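Long-range contact in enoyl-CoA hydratase (Mycolicibacterium smegmatis, PDB 7MCM), which probably hydrates the double bond of trans-2-enoyl-CoA thioesters to (3S)-3-hydroxyacyl-CoA, a step of fatty acid oxidation: residues 102-111 and 124-132. Sequence-based numbering, arbitrary orientation.
Sequences LQRCEVPVIA and LAVMCDLRI
Two neighbouring parallel strands of the crotonase-fold sheet meet where Ile110 and Ala111 pair with Leu130 and Arg131, and the helices preceding them, 97-104 and 120-127, touch on one face. The strand directions differ by 27°, and the bonds follow the parallel pattern: Ala111 N and O bond to the two residues flanking its partner Arg131. Ala111 N donates to Leu130 O at 2.8 Å. Ile132 N donates to Ala111 O at 3.0 Å, almost in line with the carbonyl (176° at the oxygen). At the strand entrance Asp129 grips Val109 twice. Its backbone N donates to Val109 O, which also takes a weak bond from Leu130 N, while its OD2 accepts from Val109 N at 2.8 Å through the anti lone pair. The same OD2 forms a salt bridge with Lys220, which probably stabilises the buried negative charge.

Val109 CG1 reaches Cys128 SG at 3.6 Å. On the face of Ala111 and Arg131, Ala111 CB fits against Cys128 CB and the CG methylene of Arg131. Beyond CG the Arg131 chain bends at chi3 (-62°), bringing NH1 to two carbonyls, Ala125 O at 2.9 Å and Cys128 O, both close to the guanidinium plane; the latter is approached from above its carbonyl plane. Arg131 thus ties the last turn of helix 120-127 and the turn after it to the strand that follows. Between the helices, Leu102 CD1 abuts Met127 CB at 3.6 Å, the side chains crossing nearly perpendicularly. On the other face Ile110 and Leu130 lie side by side, both touching Leu204 of helix 197-209. Strand 116-118 and helix 120-127 intervene between parallel strands 109-113 and 130-134, a crossover consistent with the beta-beta-alpha spiral of the crotonase fold.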
ATOM      1  N   LEU B 102       7.788 -12.554  16.474  1.00 40.18           N
ATOM      2  CA  LEU B 102       8.163 -11.209  16.895  1.00 40.85           C
ATOM      3  C   LEU B 102       7.137 -10.192  16.432  1.00 41.49           C
ATOM      4  O   LEU B 102       6.916  -9.180  17.108  1.00 45.22           O
ATOM      5  CB  LEU B 102       9.552 -10.873  16.355  1.00 44.72           C
ATOM      6  CG  LEU B 102      10.677 -11.228  17.317  1.00 42.67           C
ATOM      7  CD1 LEU B 102      11.996 -10.855  16.697  1.00 34.14           C
ATOM      8  CD2 LEU B 102      10.475 -10.527  18.665  1.00 32.72           C
ATOM      9  N   GLN B 103       6.478 -10.465  15.301  1.00 40.02           N
ATOM     10  CA  GLN B 103       5.434  -9.582  14.800  1.00 41.54           C
ATOM     11  C   GLN B 103       4.231  -9.547  15.717  1.00 42.64           C
ATOM     12  O   GLN B 103       3.528  -8.537  15.760  1.00 40.33           O
ATOM     13  CB  GLN B 103       4.975 -10.027  13.409  1.00 42.57           C
ATOM     14  CG  GLN B 103       5.834  -9.565  12.247  1.00 55.37           C
ATOM     15  CD  GLN B 103       5.905  -8.049  12.152  1.00 59.23           C
ATOM     16  OE1 GLN B 103       6.928  -7.431  12.465  1.00 57.81           O
ATOM     17  NE2 GLN B 103       4.804  -7.438  11.708  1.00 58.82           N
ATOM     18  N   ARG B 104       3.939 -10.643  16.407  1.00 42.55           N
ATOM     19  CA  ARG B 104       2.819 -10.644  17.332  1.00 41.45           C
ATOM     20  C   ARG B 104       3.254 -10.394  18.772  1.00 40.98           C
ATOM     21  O   ARG B 104       2.395 -10.334  19.663  1.00 40.18           O
ATOM     22  CB  ARG B 104       2.025 -11.951  17.212  1.00 44.19           C
ATOM     23  CG  ARG B 104       2.685 -13.144  17.842  1.00 47.10           C
ATOM     24  CD  ARG B 104       1.774 -14.380  17.868  1.00 49.96           C
ATOM     25  NE  ARG B 104       2.460 -15.502  18.503  1.00 44.71           N
ATOM     26  CZ  ARG B 104       3.251 -16.350  17.855  1.00 50.35           C
ATOM     27  NH1 ARG B 104       3.434 -16.263  16.545  1.00 45.03           N
ATOM     28  NH2 ARG B 104       3.877 -17.307  18.537  1.00 49.83           N
ATOM     29  N   CYS B 105       4.553 -10.203  19.017  1.00 39.07           N
ATOM     30  CA  CYS B 105       5.029  -9.886  20.360  1.00 42.26           C
ATOM     31  C   CYS B 105       4.664  -8.456  20.729  1.00 37.51           C
ATOM     32  O   CYS B 105       5.138  -7.505  20.092  1.00 34.36           O
ATOM     33  CB  CYS B 105       6.538 -10.079  20.457  1.00 36.10           C
ATOM     34  SG  CYS B 105       7.170  -9.899  22.149  1.00 38.55           S
ATOM     35  N   GLU B 106       3.876  -8.308  21.798  1.00 36.64           N
ATOM     36  CA  GLU B 106       3.374  -7.003  22.207  1.00 34.96           C
ATOM     37  C   GLU B 106       4.368  -6.210  23.038  1.00 33.46           C
ATOM     38  O   GLU B 106       4.156  -5.010  23.239  1.00 38.60           O
ATOM     39  CB  GLU B 106       2.087  -7.151  23.010  1.00 40.31           C
ATOM     40  CG  GLU B 106       1.034  -7.957  22.320  1.00 43.11           C
ATOM     41  CD  GLU B 106      -0.193  -8.112  23.184  1.00 52.75           C
ATOM     42  OE1 GLU B 106      -0.275  -7.430  24.237  1.00 53.60           O
ATOM     43  OE2 GLU B 106      -1.074  -8.918  22.810  1.00 61.36           O
ATOM     44  N   VAL B 107       5.413  -6.839  23.559  1.00 31.92           N
ATOM     45  CA  VAL B 107       6.338  -6.098  24.408  1.00 32.85           C
ATOM     46  C   VAL B 107       7.578  -5.753  23.591  1.00 35.86           C
ATOM     47  O   VAL B 107       7.955  -6.510  22.681  1.00 31.20           O
ATOM     48  CB  VAL B 107       6.684  -6.874  25.696  1.00 38.58           C
ATOM     49  CG1 VAL B 107       5.422  -7.491  26.318  1.00 41.86           C
ATOM     50  CG2 VAL B 107       7.713  -7.918  25.447  1.00 36.81           C
ATOM     51  N   PRO B 108       8.212  -4.608  23.864  1.00 32.83           N
ATOM     52  CA  PRO B 108       9.477  -4.274  23.199  1.00 35.57           C
ATOM     53  C   PRO B 108      10.548  -5.319  23.481  1.00 33.49           C
ATOM     54  O   PRO B 108      10.631  -5.865  24.584  1.00 31.41           O
ATOM     55  CB  PRO B 108       9.858  -2.921  23.808  1.00 34.47           C
ATOM     56  CG  PRO B 108       8.650  -2.423  24.516  1.00 35.76           C
ATOM     57  CD  PRO B 108       7.725  -3.551  24.760  1.00 30.44           C
ATOM     58  N   VAL B 109      11.381  -5.576  22.469  1.00 30.39           N
ATOM     59  CA  VAL B 109      12.471  -6.545  22.546  1.00 27.23           C
ATOM     60  C   VAL B 109      13.790  -5.833  22.266  1.00 27.89           C
ATOM     61  O   VAL B 109      13.972  -5.245  21.193  1.00 30.69           O
ATOM     62  CB  VAL B 109      12.278  -7.714  21.565  1.00 28.92           C
ATOM     63  CG1 VAL B 109      13.423  -8.692  21.712  1.00 24.09           C
ATOM     64  CG2 VAL B 109      10.950  -8.437  21.829  1.00 26.75           C
ATOM     65  N   ILE B 110      14.721  -5.926  23.207  1.00 26.87           N
ATOM     66  CA  ILE B 110      16.071  -5.393  23.049  1.00 29.56           C
ATOM     67  C   ILE B 110      17.007  -6.555  22.718  1.00 30.75           C
ATOM     68  O   ILE B 110      17.114  -7.506  23.498  1.00 27.32           O
ATOM     69  CB  ILE B 110      16.523  -4.666  24.327  1.00 27.81           C
ATOM     70  CG1 ILE B 110      15.685  -3.409  24.558  1.00 31.89           C
ATOM     71  CG2 ILE B 110      18.012  -4.309  24.282  1.00 31.16           C
ATOM     72  CD1 ILE B 110      15.689  -3.005  26.046  1.00 31.47           C
ATOM     73  N   ALA B 111      17.680  -6.499  21.561  1.00 25.51           N
ATOM     74  CA  ALA B 111      18.712  -7.491  21.248  1.00 29.37           C
ATOM     75  C   ALA B 111      20.023  -7.061  21.894  1.00 29.69           C
ATOM     76  O   ALA B 111      20.559  -5.995  21.567  1.00 30.05           O
ATOM     77  CB  ALA B 111      18.902  -7.632  19.732  1.00 25.79           C
ATOM     78  N   LEU B 124      17.520 -12.183  13.136  1.00 27.95           N
ATOM     79  CA  LEU B 124      16.816 -12.121  14.412  1.00 28.01           C
ATOM     80  C   LEU B 124      17.137 -10.826  15.158  1.00 29.58           C
ATOM     81  O   LEU B 124      16.230 -10.130  15.628  1.00 29.44           O
ATOM     82  CB  LEU B 124      17.171 -13.337  15.265  1.00 27.14           C
ATOM     83  CG  LEU B 124      16.606 -13.371  16.696  1.00 26.52           C
ATOM     84  CD1 LEU B 124      15.105 -13.379  16.689  1.00 29.72           C
ATOM     85  CD2 LEU B 124      17.151 -14.571  17.449  1.00 32.87           C
ATOM     86  N   ALA B 125      18.426 -10.481  15.276  1.00 26.36           N
ATOM     87  CA  ALA B 125      18.780  -9.239  15.961  1.00 27.75           C
ATOM     88  C   ALA B 125      18.126  -8.043  15.290  1.00 27.54           C
ATOM     89  O   ALA B 125      17.574  -7.158  15.960  1.00 27.28           O
ATOM     90  CB  ALA B 125      20.292  -9.060  15.983  1.00 32.58           C
ATOM     91  N   VAL B 126      18.127  -8.036  13.958  1.00 28.70           N
ATOM     92  CA  VAL B 126      17.565  -6.941  13.186  1.00 27.99           C
ATOM     93  C   VAL B 126      16.045  -6.875  13.308  1.00 30.26           C
ATOM     94  O   VAL B 126      15.449  -5.811  13.117  1.00 32.38           O
ATOM     95  CB  VAL B 126      18.049  -7.132  11.733  1.00 34.53           C
ATOM     96  CG1 VAL B 126      17.490  -6.117  10.864  1.00 29.30           C
ATOM     97  CG2 VAL B 126      19.577  -7.066  11.690  1.00 37.73           C
ATOM     98  N   MET B 127      15.393  -7.990  13.619  1.00 27.34           N
ATOM     99  CA  MET B 127      13.946  -7.990  13.825  1.00 28.90           C
ATOM    100  C   MET B 127      13.535  -7.446  15.187  1.00 32.45           C
ATOM    101  O   MET B 127      12.342  -7.198  15.404  1.00 28.21           O
ATOM    102  CB  MET B 127      13.399  -9.412  13.700  1.00 27.69           C
ATOM    103  CG  MET B 127      13.442  -9.997  12.317  1.00 35.67           C
ATOM    104  SD  MET B 127      13.132 -11.781  12.433  1.00 41.20           S
ATOM    105  CE  MET B 127      13.697 -12.249  10.797  1.00 43.99           C
ATOM    106  N   CYS B 128      14.476  -7.330  16.125  1.00 28.97           N
ATOM    107  CA  CYS B 128      14.197  -6.762  17.438  1.00 29.61           C
ATOM    108  C   CYS B 128      14.041  -5.245  17.340  1.00 28.55           C
ATOM    109  O   CYS B 128      14.404  -4.621  16.338  1.00 30.44           O
ATOM    110  CB  CYS B 128      15.307  -7.149  18.412  1.00 25.57           C
ATOM    111  SG  CYS B 128      15.371  -8.950  18.740  1.00 30.09           S
ATOM    112  N   ASP B 129      13.465  -4.644  18.392  1.00 28.99           N
ATOM    113  CA  ASP B 129      13.133  -3.219  18.327  1.00 29.85           C
ATOM    114  C   ASP B 129      14.364  -2.336  18.474  1.00 32.41           C
ATOM    115  O   ASP B 129      14.464  -1.289  17.822  1.00 32.51           O
ATOM    116  CB  ASP B 129      12.092  -2.862  19.391  1.00 33.05           C
ATOM    117  CG  ASP B 129      10.799  -3.644  19.220  1.00 34.80           C
ATOM    118  OD1 ASP B 129      10.196  -3.562  18.132  1.00 41.56           O
ATOM    119  OD2 ASP B 129      10.403  -4.366  20.152  1.00 34.36           O
ATOM    120  N   LEU B 130      15.292  -2.736  19.329  1.00 31.42           N
ATOM    121  CA  LEU B 130      16.499  -1.985  19.654  1.00 34.91           C
ATOM    122  C   LEU B 130      17.646  -2.971  19.686  1.00 32.32           C
ATOM    123  O   LEU B 130      17.460  -4.104  20.130  1.00 28.33           O
ATOM    124  CB  LEU B 130      16.405  -1.293  21.031  1.00 34.97           C
ATOM    125  CG  LEU B 130      15.380  -0.184  21.193  1.00 40.97           C
ATOM    126  CD1 LEU B 130      15.348   0.329  22.606  1.00 41.26           C
ATOM    127  CD2 LEU B 130      15.797   0.919  20.259  1.00 47.79           C
ATOM    128  N   ARG B 131      18.825  -2.546  19.228  1.00 30.89           N
ATOM    129  CA  ARG B 131      20.022  -3.371  19.310  1.00 31.52           C
ATOM    130  C   ARG B 131      21.126  -2.620  20.029  1.00 30.75           C
ATOM    131  O   ARG B 131      21.351  -1.435  19.772  1.00 30.32           O
ATOM    132  CB  ARG B 131      20.532  -3.779  17.936  1.00 29.55           C
ATOM    133  CG  ARG B 131      19.783  -4.912  17.286  1.00 31.10           C
ATOM    134  CD  ARG B 131      19.852  -4.760  15.760  1.00 32.85           C
ATOM    135  NE  ARG B 131      19.211  -3.529  15.320  1.00 31.39           N
ATOM    136  CZ  ARG B 131      17.897  -3.370  15.284  1.00 32.64           C
ATOM    137  NH1 ARG B 131      17.076  -4.341  15.673  1.00 32.63           N
ATOM    138  NH2 ARG B 131      17.392  -2.221  14.847  1.00 25.24           N
ATOM    139  N   ILE B 132      21.804  -3.319  20.939  1.00 29.25           N
ATOM    140  CA  ILE B 132      23.091  -2.899  21.471  1.00 26.88           C
ATOM    141  C   ILE B 132      24.016  -4.103  21.371  1.00 30.55           C
ATOM    142  O   ILE B 132      23.564  -5.250  21.300  1.00 30.24           O
ATOM    143  CB  ILE B 132      22.995  -2.387  22.926  1.00 32.80           C
ATOM    144  CG1 ILE B 132      22.552  -3.505  23.850  1.00 29.01           C
ATOM    145  CG2 ILE B 132      21.996  -1.250  23.044  1.00 33.09           C
ATOM    146  CD1 ILE B 132      22.504  -3.087  25.315  1.00 31.47           C
TER
HETATM  147  O   HOH W   1       9.623  -7.468  14.516  1.00 46.50           O